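Local structure of glycosyl hydrolase family 62 protein (Coprinopsis cinerea, 5B6T) at residues A[215-227]-A[237-249]. The protein is an alpha-L-arabinofuranosidase of glycoside hydrolase family 62 that probably cleaves arabinofuranose side groups from the arabinoxylan of hemicellulose. Sequence-based numbering, arbitrary orientation.
Sequences IGSDGRRWFRSWT and ALADQESNPFARA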
ATOM      1  N   ILE A 215     -15.266   0.386   0.131  1.00  8.62           N
ATOM      2  CA  ILE A 215     -16.111  -0.261   1.109  1.00  9.02           C
ATOM      3  C   ILE A 215     -17.403  -0.590   0.372  1.00  9.39           C
ATOM      4  O   ILE A 215     -18.136   0.321  -0.038  1.00  9.97           O
ATOM      5  CB  ILE A 215     -16.412   0.672   2.297  1.00  9.47           C
ATOM      6  CG1 ILE A 215     -15.117   1.180   2.953  1.00  9.90           C
ATOM      7  CG2 ILE A 215     -17.328   0.009   3.307  1.00  9.53           C
ATOM      8  CD1 ILE A 215     -15.356   2.240   3.994  1.00 10.44           C
ATOM      9  N   GLY A 216     -17.669  -1.874   0.180  1.00  9.44           N
ATOM     10  CA  GLY A 216     -18.755  -2.324  -0.683  1.00 10.07           C
ATOM     11  C   GLY A 216     -20.135  -2.249  -0.055  1.00 11.24           C
ATOM     12  O   GLY A 216     -20.299  -1.840   1.132  1.00 11.96           O
ATOM     13  N   SER A 217     -21.118  -2.661  -0.862  1.00 11.96           N
ATOM     14  CA  SER A 217     -22.528  -2.640  -0.450  1.00 13.53           C
ATOM     15  C   SER A 217     -22.812  -3.543   0.750  1.00 13.99           C
ATOM     16  O   SER A 217     -23.788  -3.329   1.467  1.00 14.67           O
ATOM     17  CB  SER A 217     -23.426  -3.047  -1.621  1.00 14.25           C
ATOM     18  OG  SER A 217     -23.122  -4.354  -2.072  1.00 15.14           O
ATOM     19  N   ASP A 218     -21.957  -4.547   0.958  1.00 13.43           N
ATOM     20  CA  ASP A 218     -22.029  -5.420   2.148  1.00 13.13           C
ATOM     21  C   ASP A 218     -21.194  -4.925   3.336  1.00 12.26           C
ATOM     22  O   ASP A 218     -21.046  -5.623   4.324  1.00 12.38           O
ATOM     23  CB  ASP A 218     -21.590  -6.834   1.794  1.00 13.46           C
ATOM     24  CG  ASP A 218     -20.208  -6.867   1.134  1.00 13.91           C
ATOM     25  OD1 ASP A 218     -19.570  -5.792   1.027  1.00 13.03           O
ATOM     26  OD2 ASP A 218     -19.799  -7.959   0.726  1.00 15.13           O
ATOM     27  N   GLY A 219     -20.637  -3.717   3.241  1.00 11.13           N
ATOM     28  CA  GLY A 219     -19.758  -3.199   4.275  1.00 11.12           C
ATOM     29  C   GLY A 219     -18.327  -3.733   4.271  1.00 10.39           C
ATOM     30  O   GLY A 219     -17.525  -3.347   5.129  1.00 11.11           O
ATOM     31  N   ARG A 220     -17.985  -4.587   3.316  1.00 10.21           N
ATOM     32  CA  ARG A 220     -16.670  -5.232   3.310  1.00  9.84           C
ATOM     33  C   ARG A 220     -15.682  -4.532   2.376  1.00  9.29           C
ATOM     34  O   ARG A 220     -16.044  -3.988   1.342  1.00  9.02           O
ATOM     35  CB  ARG A 220     -16.815  -6.705   2.909  1.00 10.52           C
ATOM     36  CG  ARG A 220     -17.678  -7.543   3.850  1.00 10.90           C
ATOM     37  CD  ARG A 220     -17.011  -7.716   5.184  1.00 11.31           C
ATOM     38  NE  ARG A 220     -17.846  -8.456   6.139  1.00 12.62           N
ATOM     39  CZ  ARG A 220     -17.507  -8.663   7.403  1.00 13.32           C
ATOM     40  NH1 ARG A 220     -16.336  -8.242   7.886  1.00 13.04           N
ATOM     41  NH2 ARG A 220     -18.340  -9.323   8.191  1.00 14.28           N
ATOM     42  N   ARG A 221     -14.418  -4.596   2.747  1.00  8.45           N
ATOM     43  CA  ARG A 221     -13.363  -3.978   1.949  1.00  8.11           C
ATOM     44  C   ARG A 221     -13.103  -4.803   0.691  1.00  7.89           C
ATOM     45  O   ARG A 221     -13.165  -6.048   0.681  1.00  7.52           O
ATOM     46  CB  ARG A 221     -12.068  -3.842   2.755  1.00  8.02           C
ATOM     47  CG  ARG A 221     -12.209  -3.077   4.067  1.00  8.00           C
ATOM     48  CD  ARG A 221     -12.921  -1.756   3.854  1.00  8.52           C
ATOM     49  NE  ARG A 221     -12.954  -0.920   5.046  1.00  8.84           N
ATOM     50  CZ  ARG A 221     -12.123   0.082   5.313  1.00  8.80           C
ATOM     51  NH1 ARG A 221     -11.099   0.389   4.513  1.00  8.59           N
ATOM     52  NH2 ARG A 221     -12.324   0.802   6.434  1.00  9.44           N
ATOM     53  N   TRP A 222     -12.777  -4.071  -0.362  1.00  7.68           N
ATOM     54  CA  TRP A 222     -12.440  -4.662  -1.650  1.00  7.43           C
ATOM     55  C   TRP A 222     -11.639  -3.684  -2.485  1.00  7.51           C
ATOM     56  O   TRP A 222     -11.535  -2.515  -2.123  1.00  7.65           O
ATOM     57  CB  TRP A 222     -13.699  -5.117  -2.400  1.00  7.49           C
ATOM     58  CG  TRP A 222     -14.652  -4.019  -2.848  1.00  7.47           C
ATOM     59  CD1 TRP A 222     -15.360  -3.172  -2.057  1.00  7.57           C
ATOM     60  CD2 TRP A 222     -14.989  -3.690  -4.201  1.00  7.83           C
ATOM     61  NE1 TRP A 222     -16.134  -2.344  -2.840  1.00  8.29           N
ATOM     62  CE2 TRP A 222     -15.908  -2.619  -4.155  1.00  8.04           C
ATOM     63  CE3 TRP A 222     -14.612  -4.202  -5.449  1.00  8.10           C
ATOM     64  CZ2 TRP A 222     -16.452  -2.059  -5.304  1.00  8.24           C
ATOM     65  CZ3 TRP A 222     -15.134  -3.650  -6.578  1.00  8.42           C
ATOM     66  CH2 TRP A 222     -16.061  -2.592  -6.509  1.00  8.68           C
ATOM     67  N   PHE A 223     -11.096  -4.160  -3.605  1.00  7.22           N
ATOM     68  CA  PHE A 223     -10.311  -3.346  -4.527  1.00  7.15           C
ATOM     69  C   PHE A 223     -10.903  -3.199  -5.900  1.00  7.56           C
ATOM     70  O   PHE A 223     -11.356  -4.179  -6.496  1.00  7.20           O
ATOM     71  CB  PHE A 223      -8.854  -3.875  -4.673  1.00  7.12           C
ATOM     72  CG  PHE A 223      -8.020  -3.508  -3.496  1.00  7.04           C
ATOM     73  CD1 PHE A 223      -8.009  -4.328  -2.351  1.00  7.33           C
ATOM     74  CD2 PHE A 223      -7.367  -2.303  -3.471  1.00  7.07           C
ATOM     75  CE1 PHE A 223      -7.279  -3.952  -1.247  1.00  7.92           C
ATOM     76  CE2 PHE A 223      -6.657  -1.917  -2.348  1.00  7.16           C
ATOM     77  CZ  PHE A 223      -6.638  -2.730  -1.234  1.00  7.41           C
ATOM     78  N   ARG A 224     -10.845  -1.959  -6.389  1.00  7.85           N
ATOM     79  CA  ARG A 224     -11.166  -1.612  -7.766  1.00  8.07           C
ATOM     80  C   ARG A 224      -9.901  -1.353  -8.531  1.00  8.13           C
ATOM     81  O   ARG A 224      -8.875  -1.037  -7.940  1.00  7.81           O
ATOM     82  CB  ARG A 224     -12.074  -0.382  -7.791  1.00  8.11           C
ATOM     83  CG  ARG A 224     -13.391  -0.604  -7.042  1.00  8.64           C
ATOM     84  CD  ARG A 224     -14.250   0.637  -6.945  1.00  8.98           C
ATOM     85  NE  ARG A 224     -14.782   1.065  -8.235  1.00  9.43           N
ATOM     86  CZ  ARG A 224     -15.074   2.332  -8.558  1.00  9.98           C
ATOM     87  NH1 ARG A 224     -14.908   3.318  -7.671  1.00  9.81           N
ATOM     88  NH2 ARG A 224     -15.539   2.617  -9.766  1.00 10.18           N
ATOM     89  N   SER A 225      -9.976  -1.465  -9.858  1.00  8.05           N
ATOM     90  CA  SER A 225      -8.800  -1.281 -10.712  1.00  8.15           C
ATOM     91  C   SER A 225      -9.134  -0.544 -11.992  1.00  8.31           C
ATOM     92  O   SER A 225     -10.248  -0.672 -12.539  1.00  8.23           O
ATOM     93  CB  SER A 225      -8.170  -2.630 -11.062  1.00  8.47           C
ATOM     94  OG  SER A 225      -9.106  -3.511 -11.702  1.00  8.44           O
ATOM     95  N   TRP A 226      -8.123   0.186 -12.461  1.00  8.13           N
ATOM     96  CA  TRP A 226      -8.179   0.983 -13.685  1.00  7.92           C
ATOM     97  C   TRP A 226      -6.835   0.907 -14.360  1.00  8.01           C
ATOM     98  O   TRP A 226      -5.818   0.625 -13.714  1.00  7.29           O
ATOM     99  CB  TRP A 226      -8.445   2.462 -13.373  1.00  8.48           C
ATOM    100  CG  TRP A 226      -9.707   2.804 -12.697  1.00  8.03           C
ATOM    101  CD1 TRP A 226     -10.828   3.333 -13.280  1.00  8.57           C
ATOM    102  CD2 TRP A 226     -10.003   2.724 -11.301  1.00  8.12           C
ATOM    103  NE1 TRP A 226     -11.790   3.580 -12.354  1.00  8.50           N
ATOM    104  CE2 TRP A 226     -11.324   3.199 -11.126  1.00  8.16           C
ATOM    105  CE3 TRP A 226      -9.294   2.292 -10.176  1.00  7.99           C
ATOM    106  CZ2 TRP A 226     -11.948   3.241  -9.871  1.00  8.51           C
ATOM    107  CZ3 TRP A 226      -9.922   2.355  -8.942  1.00  8.39           C
ATOM    108  CH2 TRP A 226     -11.207   2.841  -8.806  1.00  8.46           C
ATOM    109  N   THR A 227      -6.812   1.240 -15.651  1.00  7.88           N
ATOM    110  CA  THR A 227      -5.535   1.417 -16.365  1.00  8.40           C
ATOM    111  C   THR A 227      -5.510   2.718 -17.141  1.00  8.34           C
ATOM    112  O   THR A 227      -6.566   3.307 -17.437  1.00  8.57           O
ATOM    113  CB  THR A 227      -5.245   0.279 -17.363  1.00  8.78           C
ATOM    114  OG1 THR A 227      -6.282   0.266 -18.366  1.00  9.77           O
ATOM    115  CG2 THR A 227      -5.208  -1.075 -16.655  1.00  8.94           C
ATOM    116  N   ALA A 237     -11.754   2.168 -16.410  1.00  9.63           N
ATOM    117  CA  ALA A 237     -12.080   0.993 -15.593  1.00  9.34           C
ATOM    118  C   ALA A 237     -11.460  -0.262 -16.177  1.00  9.23           C
ATOM    119  O   ALA A 237     -11.439  -0.443 -17.407  1.00  8.86           O
ATOM    120  CB  ALA A 237     -13.607   0.816 -15.460  1.00  9.33           C
ATOM    121  N   LEU A 238     -10.921  -1.120 -15.310  1.00  9.08           N
ATOM    122  CA  LEU A 238     -10.454  -2.428 -15.692  1.00  9.32           C
ATOM    123  C   LEU A 238     -11.439  -3.373 -15.025  1.00  9.35           C
ATOM    124  O   LEU A 238     -12.501  -3.688 -15.624  1.00 10.69           O
ATOM    125  CB  LEU A 238      -8.992  -2.643 -15.279  1.00  9.46           C
ATOM    126  CG  LEU A 238      -8.372  -3.978 -15.711  1.00  9.67           C
ATOM    127  CD1 LEU A 238      -8.214  -4.014 -17.232  1.00  9.93           C
ATOM    128  CD2 LEU A 238      -7.052  -4.215 -15.016  1.00  9.78           C
ATOM    129  N   ALA A 239     -11.171  -3.768 -13.779  1.00  8.94           N
ATOM    130  CA  ALA A 239     -12.115  -4.540 -12.976  1.00  8.90           C
ATOM    131  C   ALA A 239     -12.480  -3.677 -11.777  1.00  8.49           C
ATOM    132  O   ALA A 239     -11.753  -3.585 -10.784  1.00  7.98           O
ATOM    133  CB  ALA A 239     -11.505  -5.861 -12.553  1.00  9.25           C
ATOM    134  N   ASP A 240     -13.595  -2.966 -11.885  1.00  8.89           N
ATOM    135  CA  ASP A 240     -13.919  -1.884 -10.911  1.00  9.22           C
ATOM    136  C   ASP A 240     -15.345  -1.962 -10.369  1.00  9.02           C
ATOM    137  O   ASP A 240     -15.856  -0.990  -9.812  1.00  8.75           O
ATOM    138  CB  ASP A 240     -13.636  -0.507 -11.521  1.00  9.48           C
ATOM    139  CG  ASP A 240     -14.772  -0.009 -12.386  1.00  9.89           C
ATOM    140  OD1 ASP A 240     -15.350  -0.860 -13.108  1.00  9.40           O
ATOM    141  OD2 ASP A 240     -15.075   1.205 -12.330  1.00 10.67           O
ATOM    142  N   GLN A 241     -15.976  -3.136 -10.489  1.00  9.35           N
ATOM    143  CA  GLN A 241     -17.343  -3.301 -10.018  1.00 10.12           C
ATOM    144  C   GLN A 241     -17.446  -4.470  -9.061  1.00  9.94           C
ATOM    145  O   GLN A 241     -16.622  -5.388  -9.080  1.00  9.51           O
ATOM    146  CB  GLN A 241     -18.287  -3.473 -11.217  1.00 11.00           C
ATOM    147  CG  GLN A 241     -18.269  -2.301 -12.198  1.00 12.31           C
ATOM    148  CD  GLN A 241     -18.757  -0.992 -11.589  1.00 13.86           C
ATOM    149  OE1 GLN A 241     -19.579  -0.984 -10.650  1.00 15.25           O
ATOM    150  NE2 GLN A 241     -18.217   0.125 -12.074  1.00 14.83           N
ATOM    151  N   GLU A 242     -18.445  -4.439  -8.197  1.00 10.24           N
ATOM    152  CA  GLU A 242     -18.629  -5.550  -7.259  1.00 11.18           C
ATOM    153  C   GLU A 242     -18.723  -6.911  -7.971  1.00 11.22           C
ATOM    154  O   GLU A 242     -18.180  -7.913  -7.487  1.00 12.06           O
ATOM    155  CB  GLU A 242     -19.807  -5.320  -6.324  1.00 11.27           C
ATOM    156  CG  GLU A 242     -19.542  -4.168  -5.372  1.00 12.13           C
ATOM    157  CD  GLU A 242     -20.579  -3.990  -4.292  1.00 13.07           C
ATOM    158  OE1 GLU A 242     -21.550  -4.784  -4.222  1.00 13.88           O
ATOM    159  OE2 GLU A 242     -20.371  -3.072  -3.463  1.00 12.71           O
ATOM    160  N   SER A 243     -19.359  -6.921  -9.143  1.00 11.59           N
ATOM    161  CA  SER A 243     -19.481  -8.149  -9.968  1.00 12.68           C
ATOM    162  C   SER A 243     -18.274  -8.464 -10.876  1.00 12.42           C
ATOM    163  O   SER A 243     -18.210  -9.529 -11.528  1.00 12.65           O
ATOM    164  CB  SER A 243     -20.754  -8.055 -10.814  1.00 13.37           C
ATOM    165  OG  SER A 243     -20.668  -6.952 -11.673  1.00 15.37           O
ATOM    166  N   ASN A 244     -17.339  -7.521 -10.952  1.00 10.92           N
ATOM    167  CA  ASN A 244     -16.086  -7.718 -11.655  1.00 10.48           C
ATOM    168  C   ASN A 244     -14.983  -6.928 -10.932  1.00  9.66           C
ATOM    169  O   ASN A 244     -14.558  -5.872 -11.386  1.00  8.10           O
ATOM    170  CB  ASN A 244     -16.160  -7.366 -13.132  1.00 10.81           C
ATOM    171  CG  ASN A 244     -14.871  -7.680 -13.836  1.00 11.08           C
ATOM    172  OD1 ASN A 244     -14.254  -8.726 -13.576  1.00 12.85           O
ATOM    173  ND2 ASN A 244     -14.430  -6.782 -14.717  1.00 11.19           N
ATOM    174  N   PRO A 245     -14.549  -7.441  -9.777  1.00  9.32           N
ATOM    175  CA  PRO A 245     -13.680  -6.647  -8.898  1.00  8.99           C
ATOM    176  C   PRO A 245     -12.207  -6.934  -9.163  1.00  8.75           C
ATOM    177  O   PRO A 245     -11.874  -7.969  -9.727  1.00  9.09           O
ATOM    178  CB  PRO A 245     -14.079  -7.142  -7.518  1.00  9.26           C
ATOM    179  CG  PRO A 245     -14.413  -8.591  -7.728  1.00  9.56           C
ATOM    180  CD  PRO A 245     -15.085  -8.627  -9.076  1.00  9.58           C
ATOM    181  N   PHE A 246     -11.298  -6.072  -8.703  1.00  8.30           N
ATOM    182  CA  PHE A 246      -9.912  -6.480  -8.762  1.00  8.01           C
ATOM    183  C   PHE A 246      -9.724  -7.611  -7.747  1.00  7.92           C
ATOM    184  O   PHE A 246      -9.208  -8.675  -8.082  1.00  7.71           O
ATOM    185  CB  PHE A 246      -8.953  -5.316  -8.488  1.00  8.13           C
ATOM    186  CG  PHE A 246      -7.530  -5.728  -8.560  1.00  8.15           C
ATOM    187  CD1 PHE A 246      -6.919  -5.957  -9.795  1.00  8.61           C
ATOM    188  CD2 PHE A 246      -6.801  -5.930  -7.389  1.00  8.25           C
ATOM    189  CE1 PHE A 246      -5.586  -6.370  -9.864  1.00  8.56           C
ATOM    190  CE2 PHE A 246      -5.482  -6.358  -7.437  1.00  8.30           C
ATOM    191  CZ  PHE A 246      -4.869  -6.572  -8.683  1.00  8.36           C
ATOM    192  N   ALA A 247     -10.133  -7.372  -6.502  1.00  7.92           N
ATOM    193  CA  ALA A 247     -10.019  -8.380  -5.453  1.00  8.19           C
ATOM    194  C   ALA A 247     -11.120  -8.116  -4.434  1.00  8.41           C
ATOM    195  O   ALA A 247     -11.264  -6.999  -3.953  1.00  8.56           O
ATOM    196  CB  ALA A 247      -8.640  -8.337  -4.805  1.00  8.12           C
ATOM    197  N   ARG A 248     -11.879  -9.154  -4.114  1.00  8.32           N
ATOM    198  CA  ARG A 248     -13.056  -9.054  -3.265  1.00  8.53           C
ATOM    199  C   ARG A 248     -13.416 -10.474  -2.830  1.00  8.94           C
ATOM    200  O   ARG A 248     -12.955 -11.429  -3.447  1.00  9.01           O
ATOM    201  CB  ARG A 248     -14.207  -8.437  -4.065  1.00  8.61           C
ATOM    202  CG  ARG A 248     -15.470  -8.126  -3.245  1.00  9.25           C
ATOM    203  CD  ARG A 248     -16.399  -7.172  -3.998  1.00  9.70           C
ATOM    204  NE  ARG A 248     -17.601  -6.945  -3.214  1.00 10.80           N
ATOM    205  CZ  ARG A 248     -18.784  -7.554  -3.384  1.00 11.24           C
ATOM    206  NH1 ARG A 248     -19.025  -8.400  -4.382  1.00 11.45           N
ATOM    207  NH2 ARG A 248     -19.761  -7.281  -2.524  1.00 12.37           N
ATOM    208  N   ALA A 249     -14.190 -10.632  -1.768  1.00  9.15           N
ATOM    209  CA  ALA A 249     -14.540 -11.988  -1.328  1.00 10.21           C
ATOM    210  C   ALA A 249     -15.073 -12.852  -2.467  1.00 10.01           C
ATOM    211  O   ALA A 249     -14.845 -14.074  -2.459  1.00 11.37           O
ATOM    212  CB  ALA A 249     -15.559 -11.925  -0.204  1.00 10.67           C
TER
HETATM  213  O   HOH W   1     -17.512  -5.617  -0.716  1.00 10.97           O
HETATM  214  O   HOH W   2     -14.646  -8.345   0.099  1.00  8.48           O
HETATM  215  O   HOH W   3     -14.622   3.984 -13.075  1.00 28.18           O
HETATM  216  O   HOH W   4      -9.016  -0.254 -18.846  1.00 15.32           O
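The carbonyl oxygen of A239 is gripped twice by S225: the backbone N of S225 reaches A239 O at 2.9 Å and the hydroxyl OG of S225 at 2.8 Å, both from the same face of the carbonyl plane. The hydroxyl gets there because it sits between its own backbone N and carbonyl carbon (chi1 57°). L238 N returns a bond to S225 O, and with L238 and A239 both facing S225 this is a classic beta bulge. A second one places F246 and A247 opposite F223, whose O accepts from F246 N while F223 N donates to A247 O in a nearly straight bond. Between these bulges R224 holds D240 side-on: NE goes to the backbone O of D240 at 2.8 Å, and NH2 makes a salt bridge to OD2 of D240 at 3.0 Å, approaching from above the carboxylate plane. CZ2, at the rim of the W226 indole, lies over the centre of the R224 guanidinium, and the backbone O of R192 accepts from NH1 of R224. Farther along, the indole of W222 is sandwiched, with R224 CG over one face and CG of E242 and CD of R248 over the other, each offset toward the rim. P245 CB meets W222 CE3 at 3.6 Å. The extended E242 then reaches the turn 216-219, where OE2 accepts from S217 N and OE1 from S217 OG, each at 2.7 Å. D218 OD2 and R248 NH2 form a longer salt bridge, and a water links D218 OD1 to R248 NE. The principle illustrated is an irregular loop fastened along the outer side of a blade of the five-bladed beta-propeller of this family: two bulges carry the backbone pairing, while R224 with D240, and R248 with D218 and E242, probably favour one another's charged forms and tie down the loop where that pairing is absent.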